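Local atomic coordinates of SAG family member (Sag19) (Eimeria tenella, PDB entry 6ZZB), a protein that is a surface antigen of unknown function, apparently related to the CAP proteins and probably displayed on the parasite surface. Residues T145-F158 with P171-L184. Residues are numbered along the deposited sequence; the frame is centred on the assembly and turned at random. Where two conformers were deposited one is given.
With SO4 (sulfate ion), chain B.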
# COMPACT_ATOMS: atom_id res chain seq x y z
N THR A 145 -2.55 7.02 -7.30
CA THR A 145 -3.32 5.85 -6.84
C THR A 145 -4.55 6.35 -6.11
O THR A 145 -5.62 5.69 -6.19
CB THR A 145 -2.46 4.88 -6.00
OG1 THR A 145 -3.05 3.58 -6.06
CG2 THR A 145 -2.28 5.29 -4.56
N TYR A 146 -4.44 7.44 -5.38
CA TYR A 146 -5.57 7.99 -4.62
C TYR A 146 -6.67 8.38 -5.60
O TYR A 146 -7.84 7.99 -5.41
CB TYR A 146 -5.10 9.18 -3.78
CG TYR A 146 -6.23 9.81 -3.01
CD1 TYR A 146 -6.58 9.35 -1.75
CD2 TYR A 146 -6.97 10.83 -3.57
CE1 TYR A 146 -7.61 9.93 -1.04
CE2 TYR A 146 -8.02 11.41 -2.87
CZ TYR A 146 -8.35 10.94 -1.61
OH TYR A 146 -9.40 11.52 -0.93
N THR A 147 -6.33 9.15 -6.63
CA THR A 147 -7.36 9.67 -7.56
C THR A 147 -8.01 8.47 -8.24
O THR A 147 -9.27 8.37 -8.27
CB THR A 147 -6.72 10.63 -8.55
OG1 THR A 147 -6.29 11.75 -7.76
CG2 THR A 147 -7.69 11.04 -9.65
N ALA A 148 -7.22 7.57 -8.79
CA ALA A 148 -7.73 6.39 -9.53
C ALA A 148 -8.54 5.51 -8.58
O ALA A 148 -9.60 4.98 -8.99
CB ALA A 148 -6.63 5.63 -10.21
N GLY A 149 -8.08 5.30 -7.36
CA GLY A 149 -8.74 4.38 -6.43
C GLY A 149 -10.04 4.96 -5.92
O GLY A 149 -11.02 4.20 -5.84
N LEU A 150 -10.07 6.25 -5.60
CA LEU A 150 -11.32 6.90 -5.13
C LEU A 150 -12.32 6.92 -6.30
O LEU A 150 -13.51 6.64 -6.06
CB LEU A 150 -11.05 8.31 -4.61
CG LEU A 150 -12.25 8.94 -3.90
CD1 LEU A 150 -12.87 8.01 -2.87
CD2 LEU A 150 -11.87 10.26 -3.27
N ASP A 151 -11.87 7.16 -7.53
CA ASP A 151 -12.78 7.10 -8.70
C ASP A 151 -13.35 5.69 -8.79
O ASP A 151 -14.54 5.52 -9.04
CB ASP A 151 -12.06 7.54 -9.95
CG ASP A 151 -11.84 9.03 -10.02
OD1 ASP A 151 -12.49 9.75 -9.28
OD2 ASP A 151 -10.99 9.41 -10.86
N HIS A 152 -12.54 4.66 -8.66
CA HIS A 152 -13.01 3.27 -8.76
C HIS A 152 -14.05 3.01 -7.67
O HIS A 152 -15.07 2.38 -7.98
CB HIS A 152 -11.84 2.29 -8.66
CG HIS A 152 -12.21 0.93 -9.11
ND1 HIS A 152 -12.46 0.65 -10.43
CD2 HIS A 152 -12.43 -0.20 -8.43
CE1 HIS A 152 -12.74 -0.64 -10.54
NE2 HIS A 152 -12.74 -1.19 -9.34
N LEU A 153 -13.83 3.47 -6.45
CA LEU A 153 -14.81 3.27 -5.36
C LEU A 153 -16.10 4.01 -5.69
O LEU A 153 -17.20 3.44 -5.53
CB LEU A 153 -14.21 3.77 -4.05
CG LEU A 153 -13.17 2.82 -3.47
CD1 LEU A 153 -12.46 3.47 -2.29
CD2 LEU A 153 -13.81 1.52 -3.04
N LYS A 154 -16.00 5.24 -6.16
CA LYS A 154 -17.21 6.05 -6.49
C LYS A 154 -18.01 5.35 -7.60
O LYS A 154 -19.29 5.48 -7.60
CB LYS A 154 -16.78 7.44 -6.90
CG LYS A 154 -16.36 8.33 -5.75
CD LYS A 154 -15.82 9.66 -6.23
CE LYS A 154 -15.44 10.56 -5.08
NZ LYS A 154 -14.86 11.82 -5.60
N GLN A 155 -17.34 4.69 -8.52
CA GLN A 155 -17.97 4.01 -9.67
C GLN A 155 -18.56 2.68 -9.24
O GLN A 155 -19.30 2.07 -10.03
CB GLN A 155 -16.92 3.82 -10.75
CG GLN A 155 -16.56 5.15 -11.38
CD GLN A 155 -15.17 5.20 -11.97
OE1 GLN A 155 -14.52 4.17 -12.11
NE2 GLN A 155 -14.76 6.39 -12.38
N SER A 156 -18.18 2.20 -8.06
CA SER A 156 -18.58 0.88 -7.51
C SER A 156 -19.92 0.98 -6.79
O SER A 156 -20.21 2.01 -6.21
CB SER A 156 -17.51 0.37 -6.55
OG SER A 156 -17.94 -0.81 -5.85
N ASN A 157 -20.65 -0.13 -6.75
CA ASN A 157 -21.85 -0.24 -5.90
C ASN A 157 -21.48 -0.43 -4.42
O ASN A 157 -22.39 -0.53 -3.60
CB ASN A 157 -22.77 -1.36 -6.38
CG ASN A 157 -23.44 -0.95 -7.67
OD1 ASN A 157 -24.17 0.03 -7.66
ND2 ASN A 157 -23.14 -1.66 -8.75
N PHE A 158 -20.20 -0.42 -4.08
CA PHE A 158 -19.76 -0.31 -2.67
C PHE A 158 -20.60 0.72 -1.94
O PHE A 158 -20.73 1.88 -2.38
CB PHE A 158 -18.28 0.08 -2.62
CG PHE A 158 -17.76 0.26 -1.22
CD1 PHE A 158 -17.25 -0.81 -0.50
CD2 PHE A 158 -17.78 1.50 -0.63
CE1 PHE A 158 -16.79 -0.63 0.80
CE2 PHE A 158 -17.35 1.68 0.67
CZ PHE A 158 -16.85 0.61 1.37
N PRO A 171 -14.95 -3.94 -4.85
CA PRO A 171 -14.04 -3.12 -5.66
C PRO A 171 -12.55 -3.22 -5.29
O PRO A 171 -11.75 -2.61 -5.99
CB PRO A 171 -14.49 -1.72 -5.31
CG PRO A 171 -14.89 -1.81 -3.86
CD PRO A 171 -15.50 -3.19 -3.72
N PHE A 172 -12.20 -3.98 -4.24
CA PHE A 172 -10.83 -3.92 -3.66
C PHE A 172 -9.88 -4.88 -4.36
O PHE A 172 -8.69 -4.87 -4.02
CB PHE A 172 -10.90 -4.12 -2.15
CG PHE A 172 -11.62 -2.99 -1.47
CD1 PHE A 172 -11.14 -1.71 -1.53
CD2 PHE A 172 -12.84 -3.21 -0.82
CE1 PHE A 172 -11.82 -0.65 -0.96
CE2 PHE A 172 -13.52 -2.14 -0.26
CZ PHE A 172 -13.01 -0.87 -0.30
N ASN A 173 -10.33 -5.61 -5.38
CA ASN A 173 -9.45 -6.31 -6.33
C ASN A 173 -8.83 -5.33 -7.32
O ASN A 173 -7.93 -5.75 -8.07
CB ASN A 173 -10.20 -7.44 -7.06
CG ASN A 173 -11.32 -6.94 -7.94
OD1 ASN A 173 -11.78 -5.82 -7.84
ND2 ASN A 173 -11.85 -7.85 -8.76
N ASN A 174 -9.25 -4.08 -7.31
CA ASN A 174 -8.54 -2.99 -8.01
C ASN A 174 -7.46 -2.47 -7.06
O ASN A 174 -7.79 -2.06 -5.93
CB ASN A 174 -9.53 -1.91 -8.45
CG ASN A 174 -8.89 -0.70 -9.07
OD1 ASN A 174 -8.23 0.07 -8.38
ND2 ASN A 174 -9.08 -0.51 -10.37
N VAL A 175 -6.21 -2.50 -7.49
CA VAL A 175 -5.08 -2.19 -6.57
C VAL A 175 -5.19 -0.74 -6.10
O VAL A 175 -4.91 -0.44 -4.93
CB VAL A 175 -3.73 -2.51 -7.24
CG1 VAL A 175 -2.58 -2.13 -6.31
CG2 VAL A 175 -3.62 -3.96 -7.61
N ASN A 176 -5.62 0.18 -6.97
CA ASN A 176 -5.78 1.58 -6.55
C ASN A 176 -6.85 1.68 -5.46
O ASN A 176 -6.69 2.45 -4.52
CB ASN A 176 -6.06 2.50 -7.74
CG ASN A 176 -5.01 2.42 -8.81
OD1 ASN A 176 -5.31 2.12 -9.99
ND2 ASN A 176 -3.79 2.70 -8.46
N ALA A 177 -8.01 1.03 -5.65
CA ALA A 177 -9.07 1.08 -4.64
C ALA A 177 -8.59 0.50 -3.30
O ALA A 177 -8.89 1.09 -2.27
CB ALA A 177 -10.30 0.35 -5.13
N SER A 178 -7.89 -0.62 -3.36
CA SER A 178 -7.28 -1.21 -2.15
C SER A 178 -6.33 -0.19 -1.51
O SER A 178 -6.37 0.05 -0.32
CB SER A 178 -6.60 -2.48 -2.51
OG SER A 178 -5.95 -3.05 -1.37
N ASN A 179 -5.50 0.44 -2.32
CA ASN A 179 -4.53 1.44 -1.81
C ASN A 179 -5.26 2.55 -1.08
O ASN A 179 -4.81 2.96 -0.00
CB ASN A 179 -3.67 1.99 -2.93
CG ASN A 179 -2.65 1.02 -3.47
OD1 ASN A 179 -2.38 -0.02 -2.87
ND2 ASN A 179 -2.05 1.34 -4.63
N VAL A 180 -6.38 3.05 -1.62
CA VAL A 180 -7.12 4.13 -0.96
C VAL A 180 -7.71 3.64 0.36
O VAL A 180 -7.73 4.42 1.32
CB VAL A 180 -8.23 4.65 -1.90
CG1 VAL A 180 -9.24 5.51 -1.17
CG2 VAL A 180 -7.59 5.37 -3.04
N ALA A 181 -8.18 2.41 0.42
CA ALA A 181 -8.71 1.86 1.69
C ALA A 181 -7.63 1.91 2.77
O ALA A 181 -7.93 2.35 3.87
CB ALA A 181 -9.25 0.48 1.46
N PHE A 182 -6.39 1.56 2.43
CA PHE A 182 -5.31 1.61 3.44
C PHE A 182 -4.98 3.06 3.77
O PHE A 182 -4.82 3.41 4.94
CB PHE A 182 -4.06 0.89 2.95
CG PHE A 182 -4.15 -0.59 3.06
CD1 PHE A 182 -3.77 -1.23 4.23
CD2 PHE A 182 -4.63 -1.36 2.01
CE1 PHE A 182 -3.85 -2.61 4.33
CE2 PHE A 182 -4.73 -2.73 2.12
CZ PHE A 182 -4.37 -3.36 3.31
N LEU A 183 -4.87 3.90 2.76
CA LEU A 183 -4.50 5.32 2.96
C LEU A 183 -5.49 6.00 3.90
O LEU A 183 -5.07 6.86 4.69
CB LEU A 183 -4.47 6.08 1.64
CG LEU A 183 -3.27 5.79 0.75
CD1 LEU A 183 -3.52 6.26 -0.67
CD2 LEU A 183 -2.03 6.46 1.31
N LEU A 184 -6.76 5.69 3.74
CA LEU A 184 -7.86 6.40 4.46
C LEU A 184 -8.43 5.55 5.58
O LEU A 184 -9.55 5.88 6.07
CB LEU A 184 -8.95 6.76 3.45
CG LEU A 184 -8.52 7.73 2.36
CD1 LEU A 184 -9.73 8.11 1.52
CD2 LEU A 184 -7.88 8.98 2.91
S SO4 B . -19.10 -3.31 -8.20
O1 SO4 B . -18.17 -2.95 -7.15
O2 SO4 B . -19.77 -4.52 -7.84
O3 SO4 B . -18.35 -3.54 -9.42
O4 SO4 B . -20.06 -2.25 -8.42
O HOH W 1 -13.32 -3.82 -9.00
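Gly149 and Ala177 mark the place where helix 138-155 meets helix 175-183, with their CA atoms 3.8 Å apart. The segments form a close helix-helix crossing at -101°, a buried pair between strand 126-131 and helix 223-231, in a fold probably like that of the CAP proteins. Gly149 lets the backbones touch, and its CA makes a CA-H...O contact with Asn176 O. Val180 is a knob in a hole formed by Tyr146, Gly149, Leu150 and Leu153. Its CG2 meets the Tyr146 carbonyl, while CG1 passes Leu153 CD1.

Polar contacts gather at Thr145. Asn176 ND2 donates to Thr145 OG1 at 2.7 Å and Asn179 ND2 to the same oxygen at 2.8 Å. Both bonds are nearly straight, and OG1 lies close to each amide plane. Asn179 OD1 accepts from Val127 N, which ties this corner to strand 126-131.

Near the start of helix 175-183, His152 stacks on the side chain of Asn174. With His152 CG anti to the backbone N (chi1 -165°), the ring extends over this amide, the planes only 20° apart. Asn174 CB makes a CH-pi contact with the same face. Asn174 is also the N-cap, its OD1 accepting from Ala177 N. A water joins His152 NE2 to Asn173 OD1.

Apolar packing continues into the loops. Leu153 CD2 touches Pro171 CG and Phe172 CE1, both at 3.6 Å. Phe172 turns its edge to the face of Phe158 in an offset edge-to-face pair. Helix 223-231 borders this cluster, with Tyr226 against Leu153 and Phe158. In one of its two conformers, Ser156 OG accepts from Phe158 N in an ST turn, a less certain bond. A sulfate, probably from the crystallisation liquor, takes a hydrogen bond from Asn157 N to its O4 at 2.8 Å.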